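Local coordinates for protein lipase (Penicillium expansum, PDB 3G7N) that hydrolyses triacylglycerols and other acylglycerol lipids to release free fatty acids, acting as a secreted alkaline lipase of the alpha/beta-hydrolase superfamily, at residues Leu11-Ala14 and Ala15-Ser19; Arg101-Ser104 and Ala105-Asp108; Ile111-Val114 and Lys115-Ile118; Asn232-Tyr235 and Ala236-Gly240. One frame throughout, in Å; residues are numbered along the deposited sequence.

Four local contacts, each within one unbroken stretch, follow one another in series from the N terminus; none nests in or crosses another, and each spans a helical turn or two, or a bend in a loop. Contact 1 lies in helix 8-23, which packs on strands 125-131 and 154-159 of the central sheet. Contacts 2 and 3 adjoin on helix 97-120, their centres about 15 Å apart, and reach strands 32-40 and 45-52. Contacts 1 and 2 sit on opposite sides of the chain's centre, centres about 22 Å apart. Contact 4, farthest from contact 3 at about 37 Å between centres, belongs to the loop leading to catalytic His241.

Contact 1. Residues Leu11-Ala14 and Ala15-Ser19; sequences LHRA and AKLSS. With SO4 (sulfate ion), chain E.
Helix 8-23 packs against strands 125-131 and 154-159 of the alpha/beta-hydrolase sheet, and in it His12, Arg13 and Ala14 each meet the residue one turn on. Lys16 passes over one face of the His12 ring: CG covers that face, and CD comes within 3.7 Å of NE2. ND1 of His12 is hydrogen-bonded to Phe245 O. A bend at chi3 (68°) then carries Lys16 NZ to sulfate O2, a 2.6 Å hydrogen bond; Ser258 OG holds the same ion, probably taken from the crystallisation liquor. An alanine here takes away methylenes and ammonium, and would probably leave that face of the ring less covered and the sulfate held less firmly. Arg13 extends fully from CG to NE, which sets its guanidinium beside the tip of Leu17; CD1 of Leu17 sits 3.7 Å above the guanidinium plane, over its centre. Because this packing uses a face, NH2 of Arg13 can still form salt bridges with Asp31 and Glu127. Ser18, whose side chain lies about 8 Å from that of the nucleophile Ser132, turns back on the helix: its OG and N, each 2.9 Å from Ala14 O, donate to that oxygen from opposite faces of the carbonyl plane.

Contact 2. Residues Arg101-Ser104 and Ala105-Asp108; sequences RPWS and AVHD
The backbone from Arg101 to Asp108 departs from regular helical bonding: Ala105 N bonds Arg101 O at 3.1 Å, but Val106 N donates to Trp103 O, three residues back, at 3.0 Å from above the carbonyl plane, and the bond from His107 N to that oxygen is weak. One residue on, Ser104 O and Asp108 N stand 4.8 Å apart, and a water closes the gap, donating to Ser104 O at 2.6 Å and accepting from Asp108 N at 3.0 Å. Trp103 carries the side-chain packing. Its CG is anti to the backbone N (chi1 -179°), which lays the indole along the following turn, where Val106 CG2 covers one face near the rim, 4.1 Å from CE3, and His107 CA approaches that same face. The imidazole of His107 meets the five-membered ring of Trp103 rim to rim, neither over the face of the other, with planes at 75° and centroids 5.0 Å apart. Exchange of the indole for an alanine is likely to open a gap beneath Val106 CG2 and leave the His107 ring freer to turn. On the sheet side Val106 packs on Ile38 and Asp40 of strand 32-40 and on Thr45 of strand 45-52, while Trp103 reaches across to Ile140, Ala141 and Ala144 of helix 133-148, where His107 also touches Ala144.

Contact 3. Residues Ile111-Val114 and Lys115-Ile118; sequences ITEV and KALI
The carboxylate of Glu113 is the one flat side-chain group in Ile111-Ile118, and it meets Leu117 one turn on through OE2, which stands 3.9 Å from both CG and CD1 of that leucine. The approach is van der Waals only; OE2 is hydrogen-bonded to O4 of a bound di(hydroxyethyl)ether molecule that probably came from the crystallisation liquor. CG of Glu113, anti to the backbone N (chi1 177°), lies 4.1 Å from Leu117 CD1, and a bend at chi2 (66°) then turns the carboxylate toward the following turn, where OE2 lies beside the leucine. The second pair is purely apolar: CG1 of Val114 touches CD1 of Ile118 at 3.8 Å. With CG1 anti to the backbone N (chi1 171°), that valine branch lies against the Ile118 side chain, while CG1 of Ile118 passes 3.3 Å from Val114 O. Beneath the side chains the backbone is regular, with four successive bonds from residue i+4 to residue i; the shortest joins Ile118 N to Val114 O at 2.8 Å. Thr112 OG1 turns back to Asp108 O. Val114 and Leu117 are buried against Val49 of strand 45-52 and Ile58 of strand 57-62, Ile118 shares Ile58 and touches Phe149, whereas Thr112, Lys115 and Ala116 face solvent. Such an amphipathic helix, its apolar side laid on the central sheet, is characteristic of the layered alpha/beta-hydrolase fold.

Contact 4. Residues Asn232-Tyr235 and Ala236-Gly240; sequences NGMY and AVTPG
Ala236 adopts a backbone conformation rare for a residue with a side chain, phi 59° and psi -150°, next to Tyr235, whose ring it touches. The positive phi presses its CB to within 3.1 Å of Tyr235 O, a close approach that suggests local strain, and sets the same methyl 3.6 Å from Tyr235 CD2. No backbone hydrogen bond joins Asn232-Tyr235 to Ala236-Gly240. Across the bend Thr238 packs on the preceding residues: its CG2 lies 3.6 Å from Tyr235 O and its OG1 3.8 Å from Met234 CB, while Met234 SD lies 4.1 Å from Thr238 CB. This loop precedes His241 of the catalytic triad, and its polar groups grip the loop bearing Asp188, another triad member. With chi1 at 53°, Thr238 OG1 points between its own backbone N and carbonyl carbon, and it is hydrogen-bonded to Leu187 O and Gly189 N, on either side of Asp188 in sequence. At the other end, Asn232 forms an Asx turn, OD1 accepting from Met234 N at 2.9 Å, and its amide nitrogen is used too, ND2 bonding Asp188 O and Tyr209 OH.

Contact 1. Residues Leu11-Ala14 and Ala15-Ser19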
loop_
_atom_site.group_PDB
_atom_site.type_symbol
_atom_site.label_atom_id
_atom_site.label_comp_id
_atom_site.label_asym_id
_atom_site.label_seq_id
_atom_site.Cartn_x
_atom_site.Cartn_y
_atom_site.Cartn_z
ATOM N N LEU A 11 1.201 -10.632 5.757
ATOM C CA LEU A 11 0.490 -9.384 6.015
ATOM C C LEU A 11 0.925 -8.791 7.351
ATOM O O LEU A 11 1.015 -7.564 7.500
ATOM C CB LEU A 11 -1.018 -9.611 5.958
ATOM C CG LEU A 11 -1.548 -9.882 4.552
ATOM C CD1 LEU A 11 -2.929 -10.526 4.610
ATOM C CD2 LEU A 11 -1.547 -8.614 3.703
ATOM N N HIS A 12 1.232 -9.652 8.316
ATOM C CA HIS A 12 1.797 -9.237 9.583
ATOM C C HIS A 12 3.158 -8.550 9.381
ATOM O O HIS A 12 3.419 -7.496 9.933
ATOM C CB HIS A 12 1.910 -10.452 10.537
ATOM C CG HIS A 12 2.460 -10.124 11.883
ATOM N ND1 HIS A 12 1.743 -9.433 12.838
ATOM C CD2 HIS A 12 3.616 -10.497 12.487
ATOM C CE1 HIS A 12 2.440 -9.373 13.958
ATOM N NE2 HIS A 12 3.606 -9.958 13.752
ATOM N N ARG A 13 3.997 -9.138 8.526
ATOM C CA ARG A 13 5.255 -8.500 8.146
ATOM C C ARG A 13 5.012 -7.142 7.480
ATOM O O ARG A 13 5.685 -6.179 7.793
ATOM C CB ARG A 13 6.102 -9.408 7.246
ATOM C CG ARG A 13 7.341 -8.706 6.699
ATOM C CD ARG A 13 8.216 -9.660 5.876
ATOM N NE ARG A 13 9.307 -8.970 5.191
ATOM C CZ ARG A 13 9.211 -8.426 3.983
ATOM N NH1 ARG A 13 8.071 -8.444 3.315
ATOM N NH2 ARG A 13 10.281 -7.840 3.455
ATOM N N ALA A 14 4.057 -7.094 6.566
ATOM C CA ALA A 14 3.736 -5.849 5.891
ATOM C C ALA A 14 3.347 -4.773 6.913
ATOM O O ALA A 14 3.701 -3.609 6.759
ATOM C CB ALA A 14 2.624 -6.065 4.894
ATOM N N ALA A 15 2.591 -5.165 7.933
ATOM C CA ALA A 15 2.169 -4.222 8.962
ATOM C C ALA A 15 3.324 -3.750 9.812
ATOM O O ALA A 15 3.392 -2.580 10.171
ATOM C CB ALA A 15 1.074 -4.835 9.811
ATOM N N LYS A 16 4.273 -4.656 10.101
ATOM C CA LYS A 16 5.490 -4.245 10.802
ATOM C C LYS A 16 6.324 -3.236 10.009
ATOM O O LYS A 16 6.790 -2.250 10.544
ATOM C CB LYS A 16 6.345 -5.451 11.214
ATOM C CG LYS A 16 5.678 -6.304 12.298
ATOM C CD LYS A 16 6.283 -7.723 12.382
ATOM C CE LYS A 16 7.696 -7.724 12.883
ATOM N NZ LYS A 16 8.156 -9.140 13.039
ATOM N N LEU A 17 6.502 -3.492 8.713
ATOM C CA LEU A 17 7.224 -2.564 7.855
ATOM C C LEU A 17 6.516 -1.219 7.776
ATOM O O LEU A 17 7.153 -0.165 7.795
ATOM C CB LEU A 17 7.378 -3.146 6.449
ATOM C CG LEU A 17 8.256 -4.400 6.340
ATOM C CD1 LEU A 17 8.229 -4.928 4.928
ATOM C CD2 LEU A 17 9.688 -4.130 6.774
ATOM N N SER A 18 5.193 -1.270 7.658
ATOM C CA SER A 18 4.415 -0.036 7.613
ATOM C C SER A 18 4.564 0.768 8.909
ATOM O O SER A 18 4.685 1.982 8.874
ATOM C CB SER A 18 2.950 -0.354 7.381
ATOM O OG SER A 18 2.708 -0.939 6.109
ATOM N N SER A 19 4.570 0.069 10.048
ATOM C CA SER A 19 4.806 0.715 11.352
ATOM C C SER A 19 6.198 1.352 11.433
ATOM O O SER A 19 6.362 2.500 11.866
ATOM C CB SER A 19 4.623 -0.322 12.470
ATOM O OG SER A 19 4.779 0.254 13.771
HETATM S S SO4 E . 10.064 -8.938 15.904
HETATM O O1 SO4 E . 9.765 -7.629 16.481
HETATM O O2 SO4 E . 10.346 -8.896 14.462
HETATM O O3 SO4 E . 11.196 -9.555 16.604
HETATM O O4 SO4 E . 8.912 -9.814 16.142
#

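Contact 2. Residues Arg101-Ser104 and Ala105-Asp108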
loop_
_atom_site.group_PDB
_atom_site.type_symbol
_atom_site.label_atom_id
_atom_site.label_comp_id
_atom_site.label_asym_id
_atom_site.label_seq_id
_atom_site.Cartn_x
_atom_site.Cartn_y
_atom_site.Cartn_z
ATOM N N ARG A 101 -0.895 13.512 -6.494
ATOM C CA ARG A 101 0.064 14.573 -6.241
ATOM C C ARG A 101 1.258 14.125 -5.386
ATOM O O ARG A 101 2.409 14.305 -5.796
ATOM C CB ARG A 101 -0.614 15.822 -5.663
ATOM C CG ARG A 101 0.321 16.999 -5.491
ATOM C CD ARG A 101 -0.472 18.317 -5.489
ATOM N NE ARG A 101 0.362 19.437 -5.055
ATOM C CZ ARG A 101 0.545 19.779 -3.784
ATOM N NH1 ARG A 101 -0.121 19.150 -2.826
ATOM N NH2 ARG A 101 1.330 20.804 -3.476
ATOM N N PRO A 102 1.003 13.565 -4.191
ATOM C CA PRO A 102 2.154 13.095 -3.402
ATOM C C PRO A 102 2.942 11.989 -4.103
ATOM O O PRO A 102 4.160 12.014 -4.067
ATOM C CB PRO A 102 1.521 12.596 -2.096
ATOM C CG PRO A 102 0.043 12.433 -2.392
ATOM C CD PRO A 102 -0.250 13.510 -3.423
ATOM N N TRP A 103 2.270 11.034 -4.744
ATOM C CA TRP A 103 3.050 9.997 -5.442
ATOM C C TRP A 103 3.936 10.604 -6.534
ATOM O O TRP A 103 5.112 10.275 -6.659
ATOM C CB TRP A 103 2.160 8.910 -6.037
ATOM C CG TRP A 103 2.970 7.860 -6.715
ATOM C CD1 TRP A 103 3.243 7.783 -8.065
ATOM C CD2 TRP A 103 3.882 6.958 -6.074
ATOM N NE1 TRP A 103 4.236 6.857 -8.293
ATOM C CE2 TRP A 103 4.607 6.303 -7.092
ATOM C CE3 TRP A 103 4.105 6.584 -4.732
ATOM C CZ2 TRP A 103 5.601 5.369 -6.814
ATOM C CZ3 TRP A 103 5.057 5.618 -4.459
ATOM C CH2 TRP A 103 5.781 5.001 -5.507
ATOM N N SER A 104 3.371 11.503 -7.342
ATOM C CA SER A 104 4.112 12.066 -8.460
ATOM C C SER A 104 5.314 12.865 -7.988
ATOM O O SER A 104 6.334 12.907 -8.674
ATOM C CB SER A 104 3.185 12.930 -9.320
ATOM O OG SER A 104 2.832 14.118 -8.643
ATOM N N ALA A 105 5.243 13.389 -6.775
ATOM C CA ALA A 105 6.369 14.122 -6.188
ATOM C C ALA A 105 7.582 13.221 -5.957
ATOM O O ALA A 105 8.716 13.696 -6.026
ATOM C CB ALA A 105 5.966 14.814 -4.898
ATOM N N VAL A 106 7.342 11.949 -5.623
ATOM C CA VAL A 106 8.418 11.028 -5.236
ATOM C C VAL A 106 8.674 9.948 -6.267
ATOM O O VAL A 106 9.663 9.214 -6.155
ATOM C CB VAL A 106 8.155 10.375 -3.857
ATOM C CG1 VAL A 106 8.124 11.435 -2.747
ATOM C CG2 VAL A 106 6.855 9.559 -3.866
ATOM N N HIS A 107 7.824 9.874 -7.287
ATOM C CA HIS A 107 7.854 8.794 -8.261
ATOM C C HIS A 107 9.236 8.607 -8.874
ATOM O O HIS A 107 9.755 7.495 -8.929
ATOM C CB HIS A 107 6.818 9.070 -9.359
ATOM C CG HIS A 107 6.776 8.033 -10.433
ATOM N ND1 HIS A 107 7.355 8.201 -11.678
ATOM C CD2 HIS A 107 6.096 6.869 -10.491
ATOM C CE1 HIS A 107 7.086 7.147 -12.427
ATOM N NE2 HIS A 107 6.301 6.333 -11.737
ATOM N N ASP A 108 9.788 9.668 -9.460
ATOM C CA ASP A 108 11.038 9.517 -10.208
ATOM C C ASP A 108 12.204 9.135 -9.289
ATOM O O ASP A 108 13.033 8.306 -9.665
ATOM C CB ASP A 108 11.392 10.788 -10.989
ATOM C CG ASP A 108 10.506 11.004 -12.199
ATOM O OD1 ASP A 108 10.097 10.011 -12.825
ATOM O OD2 ASP A 108 10.544 12.136 -12.731
HETATM O O HOH W 1 8.715 12.432 -9.592
#

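Contact 3. Residues Ile111-Val114 and Lys115-Ile118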
loop_
_atom_site.group_PDB
_atom_site.type_symbol
_atom_site.label_atom_id
_atom_site.label_comp_id
_atom_site.label_asym_id
_atom_site.label_seq_id
_atom_site.Cartn_x
_atom_site.Cartn_y
_atom_site.Cartn_z
ATOM N N ILE A 111 11.624 5.314 -8.571
ATOM C CA ILE A 111 11.965 4.501 -9.732
ATOM C C ILE A 111 13.485 4.454 -9.961
ATOM O O ILE A 111 14.047 3.400 -10.245
ATOM C CB ILE A 111 11.223 4.991 -11.010
ATOM C CG1 ILE A 111 9.702 4.897 -10.825
ATOM C CG2 ILE A 111 11.659 4.185 -12.218
ATOM C CD1 ILE A 111 9.173 3.517 -10.499
ATOM N N THR A 112 14.143 5.590 -9.814
ATOM C CA THR A 112 15.595 5.652 -9.991
ATOM C C THR A 112 16.332 4.760 -8.998
ATOM O O THR A 112 17.236 4.016 -9.365
ATOM C CB THR A 112 16.099 7.102 -9.881
ATOM O OG1 THR A 112 15.544 7.868 -10.960
ATOM C CG2 THR A 112 17.622 7.165 -9.991
ATOM N N GLU A 113 15.911 4.778 -7.741
ATOM C CA GLU A 113 16.572 3.963 -6.730
ATOM C C GLU A 113 16.263 2.489 -6.936
ATOM O O GLU A 113 17.161 1.642 -6.833
ATOM C CB GLU A 113 16.175 4.406 -5.320
ATOM C CG GLU A 113 16.782 3.546 -4.221
ATOM C CD GLU A 113 18.304 3.639 -4.121
ATOM O OE1 GLU A 113 18.915 4.528 -4.756
ATOM O OE2 GLU A 113 18.878 2.921 -3.277
ATOM N N VAL A 114 15.032 2.155 -7.286
ATOM C CA VAL A 114 14.711 0.759 -7.568
ATOM C C VAL A 114 15.561 0.233 -8.740
ATOM O O VAL A 114 16.075 -0.895 -8.691
ATOM C CB VAL A 114 13.203 0.547 -7.810
ATOM C CG1 VAL A 114 12.914 -0.882 -8.316
ATOM C CG2 VAL A 114 12.405 0.859 -6.540
ATOM N N LYS A 115 15.742 1.056 -9.772
ATOM C CA LYS A 115 16.542 0.639 -10.918
ATOM C C LYS A 115 17.998 0.417 -10.532
ATOM O O LYS A 115 18.601 -0.590 -10.919
ATOM C CB LYS A 115 16.443 1.667 -12.037
ATOM C CG LYS A 115 17.036 1.200 -13.357
ATOM C CD LYS A 115 17.007 2.323 -14.384
ATOM C CE LYS A 115 17.432 1.813 -15.759
ATOM N NZ LYS A 115 17.114 2.781 -16.853
ATOM N N ALA A 116 18.518 1.252 -9.641
ATOM C CA ALA A 116 19.864 1.052 -9.144
ATOM C C ALA A 116 19.973 -0.243 -8.335
ATOM O O ALA A 116 20.964 -0.979 -8.440
ATOM C CB ALA A 116 20.295 2.248 -8.307
ATOM N N LEU A 117 18.965 -0.542 -7.521
ATOM C CA LEU A 117 18.999 -1.752 -6.717
ATOM C C LEU A 117 18.848 -3.003 -7.574
ATOM O O LEU A 117 19.466 -4.030 -7.290
ATOM C CB LEU A 117 17.951 -1.697 -5.604
ATOM C CG LEU A 117 18.283 -0.725 -4.474
ATOM C CD1 LEU A 117 17.055 -0.507 -3.587
ATOM C CD2 LEU A 117 19.439 -1.251 -3.655
ATOM N N ILE A 118 18.041 -2.922 -8.625
ATOM C CA ILE A 118 17.905 -4.037 -9.570
ATOM C C ILE A 118 19.250 -4.384 -10.227
ATOM O O ILE A 118 19.598 -5.559 -10.359
ATOM C CB ILE A 118 16.840 -3.752 -10.638
ATOM C CG1 ILE A 118 15.426 -3.835 -10.038
ATOM C CG2 ILE A 118 16.994 -4.726 -11.828
ATOM C CD1 ILE A 118 14.347 -3.272 -10.952
#

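Contact 4. Residues Asn232-Tyr235 and Ala236-Gly240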
loop_
_atom_site.group_PDB
_atom_site.type_symbol
_atom_site.label_atom_id
_atom_site.label_comp_id
_atom_site.label_asym_id
_atom_site.label_seq_id
_atom_site.Cartn_x
_atom_site.Cartn_y
_atom_site.Cartn_z
ATOM N N ASN A 232 -18.663 -3.781 7.576
ATOM C CA ASN A 232 -18.322 -3.617 8.987
ATOM C C ASN A 232 -19.012 -2.473 9.718
ATOM O O ASN A 232 -18.800 -2.261 10.917
ATOM C CB ASN A 232 -16.801 -3.636 9.229
ATOM C CG ASN A 232 -16.095 -2.352 8.803
ATOM O OD1 ASN A 232 -16.707 -1.316 8.510
ATOM N ND2 ASN A 232 -14.764 -2.413 8.792
ATOM N N GLY A 233 -19.825 -1.724 8.990
ATOM C CA GLY A 233 -20.624 -0.660 9.594
ATOM C C GLY A 233 -19.851 0.593 9.968
ATOM O O GLY A 233 -20.393 1.485 10.631
ATOM N N MET A 234 -18.584 0.673 9.561
ATOM C CA MET A 234 -17.708 1.798 9.913
ATOM C C MET A 234 -17.479 2.716 8.720
ATOM O O MET A 234 -17.409 2.259 7.586
ATOM C CB MET A 234 -16.338 1.288 10.395
ATOM C CG MET A 234 -16.397 0.278 11.531
ATOM S SD MET A 234 -16.805 1.045 13.106
ATOM C CE MET A 234 -18.406 0.316 13.381
ATOM N N TYR A 235 -17.200 3.977 9.001
ATOM C CA TYR A 235 -16.880 4.932 7.956
ATOM C C TYR A 235 -15.739 5.822 8.435
ATOM O O TYR A 235 -15.826 6.429 9.504
ATOM C CB TYR A 235 -18.109 5.788 7.623
ATOM C CG TYR A 235 -17.835 6.790 6.540
ATOM C CD1 TYR A 235 -17.849 6.409 5.208
ATOM C CD2 TYR A 235 -17.417 8.077 6.852
ATOM C CE1 TYR A 235 -17.542 7.316 4.193
ATOM C CE2 TYR A 235 -17.103 8.988 5.858
ATOM C CZ TYR A 235 -17.149 8.590 4.540
ATOM O OH TYR A 235 -16.845 9.521 3.582
ATOM N N ALA A 236 -14.720 5.986 7.585
ATOM C CA ALA A 236 -13.568 6.838 7.875
ATOM C C ALA A 236 -12.824 6.396 9.131
ATOM O O ALA A 236 -12.766 5.193 9.396
ATOM C CB ALA A 236 -13.962 8.328 7.925
ATOM N N VAL A 237 -12.189 7.333 9.842
ATOM C CA VAL A 237 -11.166 6.990 10.832
ATOM C C VAL A 237 -11.775 6.581 12.176
ATOM O O VAL A 237 -12.051 7.410 13.057
ATOM C CB VAL A 237 -10.123 8.101 11.034
ATOM C CG1 VAL A 237 -9.058 7.655 12.042
ATOM C CG2 VAL A 237 -9.445 8.458 9.712
ATOM N N THR A 238 -11.957 5.283 12.326
ATOM C CA THR A 238 -12.548 4.697 13.517
ATOM C C THR A 238 -11.453 3.864 14.214
ATOM O O THR A 238 -10.326 3.836 13.745
ATOM C CB THR A 238 -13.742 3.837 13.093
ATOM O OG1 THR A 238 -13.327 2.906 12.078
ATOM C CG2 THR A 238 -14.856 4.721 12.496
ATOM N N PRO A 239 -11.738 3.304 15.405
ATOM C CA PRO A 239 -10.654 2.839 16.270
ATOM C C PRO A 239 -9.733 1.786 15.635
ATOM O O PRO A 239 -8.538 1.758 15.947
ATOM C CB PRO A 239 -11.407 2.267 17.477
ATOM C CG PRO A 239 -12.610 3.181 17.596
ATOM C CD PRO A 239 -13.013 3.436 16.146
ATOM N N GLY A 240 -10.290 0.925 14.793
ATOM C CA GLY A 240 -9.476 -0.116 14.159
ATOM C C GLY A 240 -8.473 0.406 13.142
ATOM O O GLY A 240 -7.620 -0.349 12.687
#